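Local coordinates for protein response regulator aspartate phosphatase I (Bacillus subtilis subsp. subtilis, PDB 4I1A) that dephosphorylates the sporulation phosphotransferase Spo0F, inhibiting it, and activates gene expression, excision and transfer of the mobile element ICEBs1, at residues C186-A191 against L208-I213; R202-F207 against I232-L237; M225-I230 against S244-L249. All blocks are in the same frame, centred on the assembly; numbering follows the deposited sequence.

Contact 1 of 3, residues C186-A191 against L208-I213; sequences CQFIVA and LKSLEI
Gln187 and Ser210 meet because both side chains leave their helices with the first group opposite the backbone carbonyl carbon: CG of Gln187 (chi1 -63°) and OG of Ser210. Gln187 then runs on extended (chi2 173°), which carries its amide straight across to the other helix. The setting is the antiparallel helix pair of the predicted third tetratricopeptide repeat (TPR), helix 180-196 against helix 200-215. The axes of the two short segments approach to 9.9 Å at an angle of 165°, with Gln187 CA 6.7 Å from Ser210 CA.

The polar centre is Gln187 OE1, 2.9 Å from Ser210 OG. That hydroxyl also lies within hydrogen-bonding reach of the backbone O of Gln206, one turn earlier, so two acceptors compete for its single proton. The other branch of the amide, NE2, lies against the chain of Lys209 and the end of Ile213. It sits 3.8 Å from Lys209 CB, whose chain bends at chi3 and crosses Gln187 at about a right angle. On Ile213 the atom that touches NE2 is CD1, at 3.9 Å. Between them these two side chains border the amide, while Gln206 packs against Gln187 as well.

Elsewhere helix 180-196 is packed on the preceding pair: Ile189 touches Phe147 and Cys186 touches Phe173. Phe188 touches Met225 of the next repeat, yet it also takes part here. Its ring meets Ser210 with its edge and not its face, CE1 lying 3.7 Å from Ser210 CB, close to the ring plane.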
loop_
_atom_site.group_PDB
_atom_site.type_symbol
_atom_site.label_atom_id
_atom_site.label_comp_id
_atom_site.label_asym_id
_atom_site.label_seq_id
_atom_site.Cartn_x
_atom_site.Cartn_y
_atom_site.Cartn_z
ATOM N N CYS A 186 -6.704 11.907 -3.103
ATOM C CA CYS A 186 -8.066 11.406 -2.863
ATOM C C CYS A 186 -8.297 10.104 -3.608
ATOM O O CYS A 186 -8.793 9.128 -3.036
ATOM C CB CYS A 186 -9.121 12.427 -3.296
ATOM S SG CYS A 186 -9.319 13.797 -2.154
ATOM N N GLN A 187 -7.913 10.095 -4.883
ATOM C CA GLN A 187 -7.960 8.886 -5.696
ATOM C C GLN A 187 -7.116 7.737 -5.119
ATOM O O GLN A 187 -7.514 6.581 -5.219
ATOM C CB GLN A 187 -7.535 9.188 -7.138
ATOM C CG GLN A 187 -8.442 10.155 -7.878
ATOM C CD GLN A 187 -7.885 10.539 -9.244
ATOM O OE1 GLN A 187 -6.668 10.560 -9.446
ATOM N NE2 GLN A 187 -8.772 10.828 -10.189
ATOM N N PHE A 188 -5.963 8.044 -4.518
ATOM C CA PHE A 188 -5.157 6.998 -3.879
ATOM C C PHE A 188 -5.934 6.374 -2.737
ATOM O O PHE A 188 -5.877 5.168 -2.535
ATOM C CB PHE A 188 -3.806 7.521 -3.337
ATOM C CG PHE A 188 -2.739 7.722 -4.393
ATOM C CD1 PHE A 188 -3.031 7.601 -5.746
ATOM C CD2 PHE A 188 -1.442 8.052 -4.026
ATOM C CE1 PHE A 188 -2.045 7.806 -6.727
ATOM C CE2 PHE A 188 -0.446 8.259 -4.996
ATOM C CZ PHE A 188 -0.749 8.134 -6.351
ATOM N N ILE A 189 -6.640 7.200 -1.971
ATOM C CA ILE A 189 -7.426 6.681 -0.853
ATOM C C ILE A 189 -8.522 5.754 -1.381
ATOM O O ILE A 189 -8.710 4.649 -0.865
ATOM C CB ILE A 189 -8.061 7.810 -0.007
ATOM C CG1 ILE A 189 -6.994 8.796 0.467
ATOM C CG2 ILE A 189 -8.803 7.235 1.194
ATOM C CD1 ILE A 189 -6.035 8.208 1.463
ATOM N N VAL A 190 -9.242 6.210 -2.406
ATOM C CA VAL A 190 -10.301 5.411 -3.004
ATOM C C VAL A 190 -9.739 4.062 -3.427
ATOM O O VAL A 190 -10.242 3.010 -3.022
ATOM C CB VAL A 190 -10.955 6.121 -4.214
ATOM C CG1 VAL A 190 -11.869 5.159 -4.963
ATOM C CG2 VAL A 190 -11.743 7.355 -3.750
ATOM N N ALA A 191 -8.667 4.115 -4.212
ATOM C CA ALA A 191 -7.998 2.920 -4.730
ATOM C C ALA A 191 -7.387 2.030 -3.642
ATOM O O ALA A 191 -7.428 0.807 -3.757
ATOM C CB ALA A 191 -6.947 3.313 -5.719
ATOM N N LEU A 208 -4.986 4.524 -12.774
ATOM C CA LEU A 208 -4.771 4.961 -14.162
ATOM C C LEU A 208 -5.173 6.420 -14.349
ATOM O O LEU A 208 -4.521 7.162 -15.084
ATOM C CB LEU A 208 -5.505 4.069 -15.168
ATOM C CG LEU A 208 -4.847 2.695 -15.385
ATOM C CD1 LEU A 208 -5.757 1.776 -16.190
ATOM C CD2 LEU A 208 -3.486 2.828 -16.065
ATOM N N LYS A 209 -6.239 6.834 -13.675
ATOM C CA LYS A 209 -6.648 8.228 -13.726
ATOM C C LYS A 209 -5.590 9.077 -13.044
ATOM O O LYS A 209 -5.234 10.145 -13.524
ATOM C CB LYS A 209 -8.018 8.439 -13.074
ATOM C CG LYS A 209 -9.182 7.933 -13.913
ATOM C CD LYS A 209 -10.510 8.561 -13.479
ATOM C CE LYS A 209 -10.918 8.124 -12.079
ATOM N NZ LYS A 209 -11.991 8.994 -11.505
ATOM N N SER A 210 -5.075 8.586 -11.926
ATOM C CA SER A 210 -4.060 9.314 -11.180
ATOM C C SER A 210 -2.826 9.591 -12.030
ATOM O O SER A 210 -2.276 10.691 -11.993
ATOM C CB SER A 210 -3.691 8.539 -9.916
ATOM O OG SER A 210 -4.839 8.364 -9.101
ATOM N N LEU A 211 -2.414 8.592 -12.806
ATOM C CA LEU A 211 -1.261 8.703 -13.696
ATOM C C LEU A 211 -1.460 9.792 -14.739
ATOM O O LEU A 211 -0.536 10.546 -15.038
ATOM C CB LEU A 211 -0.986 7.368 -14.395
ATOM C CG LEU A 211 0.218 7.361 -15.344
ATOM C CD1 LEU A 211 1.477 7.777 -14.597
ATOM C CD2 LEU A 211 0.410 5.998 -16.003
ATOM N N GLU A 212 -2.666 9.868 -15.293
ATOM C CA GLU A 212 -2.967 10.867 -16.304
ATOM C C GLU A 212 -2.822 12.269 -15.715
ATOM O O GLU A 212 -2.162 13.124 -16.296
ATOM C CB GLU A 212 -4.373 10.663 -16.873
ATOM C CG GLU A 212 -4.578 9.349 -17.628
ATOM C CD GLU A 212 -6.014 9.170 -18.126
ATOM O OE1 GLU A 212 -6.537 10.082 -18.812
ATOM O OE2 GLU A 212 -6.622 8.115 -17.827
ATOM N N ILE A 213 -3.420 12.487 -14.547
ATOM C CA ILE A 213 -3.383 13.793 -13.890
ATOM C C ILE A 213 -1.967 14.144 -13.443
ATOM O O ILE A 213 -1.532 15.288 -13.568
ATOM C CB ILE A 213 -4.350 13.848 -12.685
ATOM C CG1 ILE A 213 -5.806 13.825 -13.168
ATOM C CG2 ILE A 213 -4.097 15.090 -11.836
ATOM C CD1 ILE A 213 -6.822 13.631 -12.050
#

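Contact 2 of 3, residues R202-F207 against I232-L237; sequences RALEQF and ICYDEL
Leu204 and Tyr234 make the CH-pi part of this interface. Leu204 turns CG opposite its own backbone N (chi1 176°), and its branched end is thereby carried to the phenol ring, which it crosses at about a right angle. CD1 sits over one face, 4.1 Å from the centroid of the Tyr234 ring and 14° off its normal, displaced towards the rim. The other methyl, CD2, comes against the hydroxyl-bearing half of the ring, 3.5 Å from Tyr234 CE1. An alanine in place of Tyr234 would lack the ring, and both Leu204 methyls would probably lose their main partner in this pairing, with a gap opening beside them.

The second kind of contact is sulfur-aromatic. Cys233 SG approaches the Phe207 ring at its edge, near the ring plane, and lies 3.6 Å from Phe207 CD2.

Plain apolar packing fills in between. Where the helices come close, Leu204 CB is 4.0 Å from Cys233 CB. Ala203 CB lies 4.1 Å from Cys233 SG, so the sulfur touches both Ala203 and Phe207. At the far end Leu237, just past the helical turns, brings CD1 to 4.3 Å from Leu204 CD2. No hydrogen bond links the two segments.

Outside them, Tyr234 also touches Lys242 and Ala243 of helix 240-257, and Phe207 touches Ala191. With segment axes 9.6 Å apart and 157° between their directions, this is the joint between successive repeats, the second helix of predicted TPR 3 against the first of predicted TPR 4, the stacking that builds a TPR superhelix.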
loop_
_atom_site.group_PDB
_atom_site.type_symbol
_atom_site.label_atom_id
_atom_site.label_comp_id
_atom_site.label_asym_id
_atom_site.label_seq_id
_atom_site.Cartn_x
_atom_site.Cartn_y
_atom_site.Cartn_z
ATOM N N ARG A 202 -10.906 -2.361 -10.160
ATOM C CA ARG A 202 -11.467 -1.033 -9.947
ATOM C C ARG A 202 -10.403 -0.067 -9.438
ATOM O O ARG A 202 -10.395 1.122 -9.800
ATOM C CB ARG A 202 -12.658 -1.103 -8.989
ATOM C CG ARG A 202 -13.868 -1.819 -9.575
ATOM C CD ARG A 202 -14.992 -1.916 -8.555
ATOM N NE ARG A 202 -16.150 -2.654 -9.054
ATOM C CZ ARG A 202 -17.212 -2.081 -9.616
ATOM N NH1 ARG A 202 -17.257 -0.759 -9.759
ATOM N NH2 ARG A 202 -18.231 -2.827 -10.033
ATOM N N ALA A 203 -9.505 -0.598 -8.613
ATOM C CA ALA A 203 -8.375 0.157 -8.086
ATOM C C ALA A 203 -7.391 0.540 -9.202
ATOM O O ALA A 203 -6.839 1.640 -9.204
ATOM C CB ALA A 203 -7.677 -0.627 -6.994
ATOM N N LEU A 204 -7.186 -0.360 -10.156
ATOM C CA LEU A 204 -6.379 -0.037 -11.326
ATOM C C LEU A 204 -6.974 1.130 -12.133
ATOM O O LEU A 204 -6.240 1.996 -12.619
ATOM C CB LEU A 204 -6.197 -1.272 -12.219
ATOM C CG LEU A 204 -5.431 -1.002 -13.519
ATOM C CD1 LEU A 204 -3.949 -0.723 -13.241
ATOM C CD2 LEU A 204 -5.607 -2.133 -14.521
ATOM N N GLU A 205 -8.299 1.157 -12.276
ATOM C CA GLU A 205 -8.943 2.257 -12.995
ATOM C C GLU A 205 -8.655 3.573 -12.289
ATOM O O GLU A 205 -8.357 4.574 -12.937
ATOM C CB GLU A 205 -10.455 2.048 -13.129
ATOM C CG GLU A 205 -10.881 0.862 -13.984
ATOM C CD GLU A 205 -12.305 0.399 -13.668
ATOM O OE1 GLU A 205 -13.108 1.221 -13.163
ATOM O OE2 GLU A 205 -12.618 -0.789 -13.909
ATOM N N GLN A 206 -8.745 3.571 -10.960
ATOM C CA GLN A 206 -8.436 4.770 -10.187
ATOM C C GLN A 206 -6.999 5.231 -10.410
ATOM O O GLN A 206 -6.758 6.390 -10.753
ATOM C CB GLN A 206 -8.669 4.540 -8.698
ATOM C CG GLN A 206 -10.130 4.567 -8.293
ATOM C CD GLN A 206 -10.834 5.843 -8.714
ATOM O OE1 GLN A 206 -10.345 6.949 -8.479
ATOM N NE2 GLN A 206 -11.988 5.692 -9.351
ATOM N N PHE A 207 -6.052 4.316 -10.213
ATOM C CA PHE A 207 -4.632 4.627 -10.355
ATOM C C PHE A 207 -4.299 5.078 -11.776
ATOM O O PHE A 207 -3.424 5.922 -11.962
ATOM C CB PHE A 207 -3.755 3.430 -9.951
ATOM C CG PHE A 207 -3.700 3.178 -8.458
ATOM C CD1 PHE A 207 -3.382 4.200 -7.573
ATOM C CD2 PHE A 207 -3.956 1.914 -7.942
ATOM C CE1 PHE A 207 -3.323 3.966 -6.204
ATOM C CE2 PHE A 207 -3.905 1.674 -6.570
ATOM C CZ PHE A 207 -3.585 2.700 -5.702
ATOM N N ILE A 232 1.513 -2.661 -8.953
ATOM C CA ILE A 232 1.023 -3.520 -7.873
ATOM C C ILE A 232 -0.337 -4.165 -8.192
ATOM O O ILE A 232 -0.525 -5.357 -7.955
ATOM C CB ILE A 232 0.954 -2.759 -6.527
ATOM C CG1 ILE A 232 2.369 -2.475 -6.024
ATOM C CG2 ILE A 232 0.128 -3.530 -5.486
ATOM C CD1 ILE A 232 2.403 -1.763 -4.694
ATOM N N CYS A 233 -1.277 -3.388 -8.733
ATOM C CA CYS A 233 -2.566 -3.958 -9.151
ATOM C C CYS A 233 -2.389 -5.014 -10.247
ATOM O O CYS A 233 -2.988 -6.091 -10.188
ATOM C CB CYS A 233 -3.535 -2.872 -9.623
ATOM S SG CYS A 233 -3.985 -1.698 -8.343
ATOM N N TYR A 234 -1.555 -4.700 -11.233
ATOM C CA TYR A 234 -1.289 -5.615 -12.335
ATOM C C TYR A 234 -0.725 -6.944 -11.850
ATOM O O TYR A 234 -1.114 -8.000 -12.342
ATOM C CB TYR A 234 -0.346 -4.964 -13.340
ATOM C CG TYR A 234 -1.046 -4.136 -14.410
ATOM C CD1 TYR A 234 -2.232 -4.569 -14.994
ATOM C CD2 TYR A 234 -0.505 -2.934 -14.846
ATOM C CE1 TYR A 234 -2.863 -3.824 -15.976
ATOM C CE2 TYR A 234 -1.129 -2.183 -15.825
ATOM C CZ TYR A 234 -2.307 -2.631 -16.388
ATOM O OH TYR A 234 -2.922 -1.889 -17.373
ATOM N N ASP A 235 0.175 -6.883 -10.869
ATOM C CA ASP A 235 0.747 -8.078 -10.247
ATOM C C ASP A 235 -0.363 -8.931 -9.638
ATOM O O ASP A 235 -0.385 -10.152 -9.797
ATOM C CB ASP A 235 1.785 -7.679 -9.169
ATOM C CG ASP A 235 2.268 -8.862 -8.334
ATOM O OD1 ASP A 235 2.510 -9.944 -8.903
ATOM O OD2 ASP A 235 2.400 -8.718 -7.102
ATOM N N GLU A 236 -1.280 -8.273 -8.937
ATOM C CA GLU A 236 -2.445 -8.939 -8.369
ATOM C C GLU A 236 -3.356 -9.520 -9.443
ATOM O O GLU A 236 -3.962 -10.571 -9.249
ATOM C CB GLU A 236 -3.247 -7.959 -7.503
ATOM C CG GLU A 236 -2.527 -7.543 -6.241
ATOM C CD GLU A 236 -2.355 -8.698 -5.273
ATOM O OE1 GLU A 236 -3.237 -9.588 -5.248
ATOM O OE2 GLU A 236 -1.339 -8.717 -4.542
ATOM N N LEU A 237 -3.460 -8.830 -10.571
ATOM C CA LEU A 237 -4.309 -9.294 -11.654
ATOM C C LEU A 237 -3.561 -10.300 -12.516
ATOM O O LEU A 237 -4.085 -10.796 -13.512
ATOM C CB LEU A 237 -4.788 -8.113 -12.495
ATOM C CG LEU A 237 -5.773 -7.180 -11.791
ATOM C CD1 LEU A 237 -6.000 -5.922 -12.621
ATOM C CD2 LEU A 237 -7.102 -7.908 -11.505
#

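Contact 3 of 3, residues M225-I230 against S244-L249; sequences MSHMNI and SQHLIL
His227 and His246 join across a close, largely buried helix-helix contact inside the predicted fourth TPR, where helices 220-236 and 240-257 form the antiparallel hairpin. The segment axes approach to 7.5 Å at 151°, and His227 CA is only 5.0 Å from His246 CA. Such proximity brings backbone into play: His227 CB is 3.2 Å from His246 O.

The two imidazoles share a hydrogen bond between their ND1 atoms, 3.1 Å long; either could be the donor. They meet rim to rim, with planes turned 44° apart and neither ring over the other's face. Each has its own aliphatic cover. Ile230 CG2, the branch opposite the backbone N, sits over the centre of the His246 ring, 3.4 Å from the centroid. Leu249 lies over a face of His227, its CB 3.8 Å from that centroid and its CD1 3.6 Å from His227 CE1. Face packing and the ND1 bond together should limit how far either ring can turn.

Helix 220-236 also packs on two further helices: His227 touches Leu211 and Ile230 touches Phe207 on helix 200-215, and Met228 touches Thr265 on helix 261-275.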
loop_
_atom_site.group_PDB
_atom_site.type_symbol
_atom_site.label_atom_id
_atom_site.label_comp_id
_atom_site.label_asym_id
_atom_site.label_seq_id
_atom_site.Cartn_x
_atom_site.Cartn_y
_atom_site.Cartn_z
ATOM N N MET A 225 4.511 7.332 -8.142
ATOM C CA MET A 225 3.601 6.685 -7.205
ATOM C C MET A 225 2.463 5.980 -7.936
ATOM O O MET A 225 2.104 4.857 -7.592
ATOM C CB MET A 225 3.085 7.672 -6.159
ATOM C CG MET A 225 4.104 7.988 -5.080
ATOM S SD MET A 225 3.408 8.941 -3.717
ATOM C CE MET A 225 2.345 7.720 -2.948
ATOM N N SER A 226 1.932 6.621 -8.971
ATOM C CA SER A 226 0.910 5.995 -9.801
ATOM C C SER A 226 1.453 4.755 -10.509
ATOM O O SER A 226 0.837 3.692 -10.464
ATOM C CB SER A 226 0.369 6.978 -10.835
ATOM O OG SER A 226 -0.210 8.102 -10.210
ATOM N N HIS A 227 2.596 4.896 -11.171
ATOM C CA HIS A 227 3.236 3.752 -11.826
ATOM C C HIS A 227 3.397 2.572 -10.875
ATOM O O HIS A 227 3.027 1.445 -11.201
ATOM C CB HIS A 227 4.604 4.142 -12.389
ATOM C CG HIS A 227 4.540 4.868 -13.697
ATOM N ND1 HIS A 227 3.710 4.473 -14.726
ATOM C CD2 HIS A 227 5.205 5.953 -14.146
ATOM C CE1 HIS A 227 3.864 5.289 -15.748
ATOM N NE2 HIS A 227 4.770 6.202 -15.425
ATOM N N MET A 228 3.942 2.839 -9.693
ATOM C CA MET A 228 4.163 1.797 -8.699
ATOM C C MET A 228 2.852 1.097 -8.337
ATOM O O MET A 228 2.761 -0.132 -8.338
ATOM C CB MET A 228 4.818 2.389 -7.445
ATOM C CG MET A 228 5.191 1.356 -6.369
ATOM S SD MET A 228 5.700 2.111 -4.800
ATOM C CE MET A 228 4.173 2.840 -4.237
ATOM N N ASN A 229 1.831 1.886 -8.034
ATOM C CA ASN A 229 0.555 1.326 -7.612
ATOM C C ASN A 229 -0.163 0.598 -8.747
ATOM O O ASN A 229 -0.811 -0.425 -8.524
ATOM C CB ASN A 229 -0.315 2.418 -7.021
ATOM C CG ASN A 229 0.115 2.797 -5.631
ATOM O OD1 ASN A 229 0.355 1.928 -4.796
ATOM N ND2 ASN A 229 0.221 4.099 -5.370
ATOM N N ILE A 230 -0.027 1.126 -9.961
ATOM C CA ILE A 230 -0.501 0.442 -11.155
ATOM C C ILE A 230 0.162 -0.920 -11.290
ATOM O O ILE A 230 -0.520 -1.927 -11.482
ATOM C CB ILE A 230 -0.281 1.291 -12.425
ATOM C CG1 ILE A 230 -1.305 2.436 -12.464
ATOM C CG2 ILE A 230 -0.455 0.449 -13.664
ATOM C CD1 ILE A 230 -1.001 3.494 -13.511
ATOM N N SER A 244 5.507 -5.174 -14.705
ATOM C CA SER A 244 6.917 -4.839 -14.816
ATOM C C SER A 244 7.205 -3.525 -15.552
ATOM O O SER A 244 8.085 -2.768 -15.141
ATOM C CB SER A 244 7.685 -5.994 -15.455
ATOM O OG SER A 244 7.874 -7.029 -14.512
ATOM N N GLN A 245 6.482 -3.259 -16.635
ATOM C CA GLN A 245 6.732 -2.043 -17.409
ATOM C C GLN A 245 6.381 -0.797 -16.595
ATOM O O GLN A 245 7.098 0.202 -16.643
ATOM C CB GLN A 245 5.997 -2.059 -18.754
ATOM C CG GLN A 245 6.257 -0.822 -19.629
ATOM C CD GLN A 245 7.739 -0.586 -19.956
ATOM O OE1 GLN A 245 8.445 -1.490 -20.415
ATOM N NE2 GLN A 245 8.205 0.639 -19.727
ATOM N N HIS A 246 5.302 -0.868 -15.819
ATOM C CA HIS A 246 4.955 0.244 -14.940
ATOM C C HIS A 246 5.926 0.376 -13.761
ATOM O O HIS A 246 6.222 1.484 -13.309
ATOM C CB HIS A 246 3.511 0.131 -14.451
ATOM C CG HIS A 246 2.500 0.573 -15.461
ATOM N ND1 HIS A 246 2.167 1.903 -15.642
ATOM C CD2 HIS A 246 1.754 -0.121 -16.351
ATOM C CE1 HIS A 246 1.259 2.000 -16.595
ATOM N NE2 HIS A 246 0.991 0.787 -17.046
ATOM N N LEU A 247 6.426 -0.756 -13.280
ATOM C CA LEU A 247 7.326 -0.771 -12.129
ATOM C C LEU A 247 8.717 -0.211 -12.430
ATOM O O LEU A 247 9.302 0.454 -11.577
ATOM C CB LEU A 247 7.421 -2.178 -11.520
ATOM C CG LEU A 247 6.194 -2.648 -10.717
ATOM C CD1 LEU A 247 6.212 -4.163 -10.552
ATOM C CD2 LEU A 247 6.112 -1.967 -9.353
ATOM N N ILE A 248 9.249 -0.469 -13.624
ATOM C CA ILE A 248 10.541 0.103 -13.983
ATOM C C ILE A 248 10.435 1.603 -14.247
ATOM O O ILE A 248 11.393 2.338 -14.029
ATOM C CB ILE A 248 11.216 -0.580 -15.204
ATOM C CG1 ILE A 248 10.371 -0.424 -16.466
ATOM C CG2 ILE A 248 11.504 -2.039 -14.915
ATOM C CD1 ILE A 248 11.197 -0.444 -17.736
ATOM N N LEU A 249 9.279 2.052 -14.729
ATOM C CA LEU A 249 9.057 3.475 -14.944
ATOM C C LEU A 249 9.077 4.179 -13.595
ATOM O O LEU A 249 9.640 5.267 -13.455
ATOM C CB LEU A 249 7.729 3.726 -15.663
ATOM C CG LEU A 249 7.692 3.379 -17.155
ATOM C CD1 LEU A 249 6.347 3.746 -17.799
ATOM C CD2 LEU A 249 8.841 4.053 -17.900
#

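The three contacts follow four consecutive antiparallel helices: contact 1 pairs the two helices of predicted TPR 3, contact 3 those of predicted TPR 4, and contact 2 stitches one repeat to the next. Their centres lie close together, about 11 Å between contacts 1 and 2, 10 Å between 2 and 3, and 13 Å between 1 and 3. Atoms touch at every step: Phe188 CD1 is 3.7 Å from Phe207 CE1, Tyr234 CE2 is 3.6 Å from His246 CD2, and Leu211 N is 3.4 Å from Ser226 OG. This apo structure offers no bound ligand to relate them to; they are packing within the repeat domain.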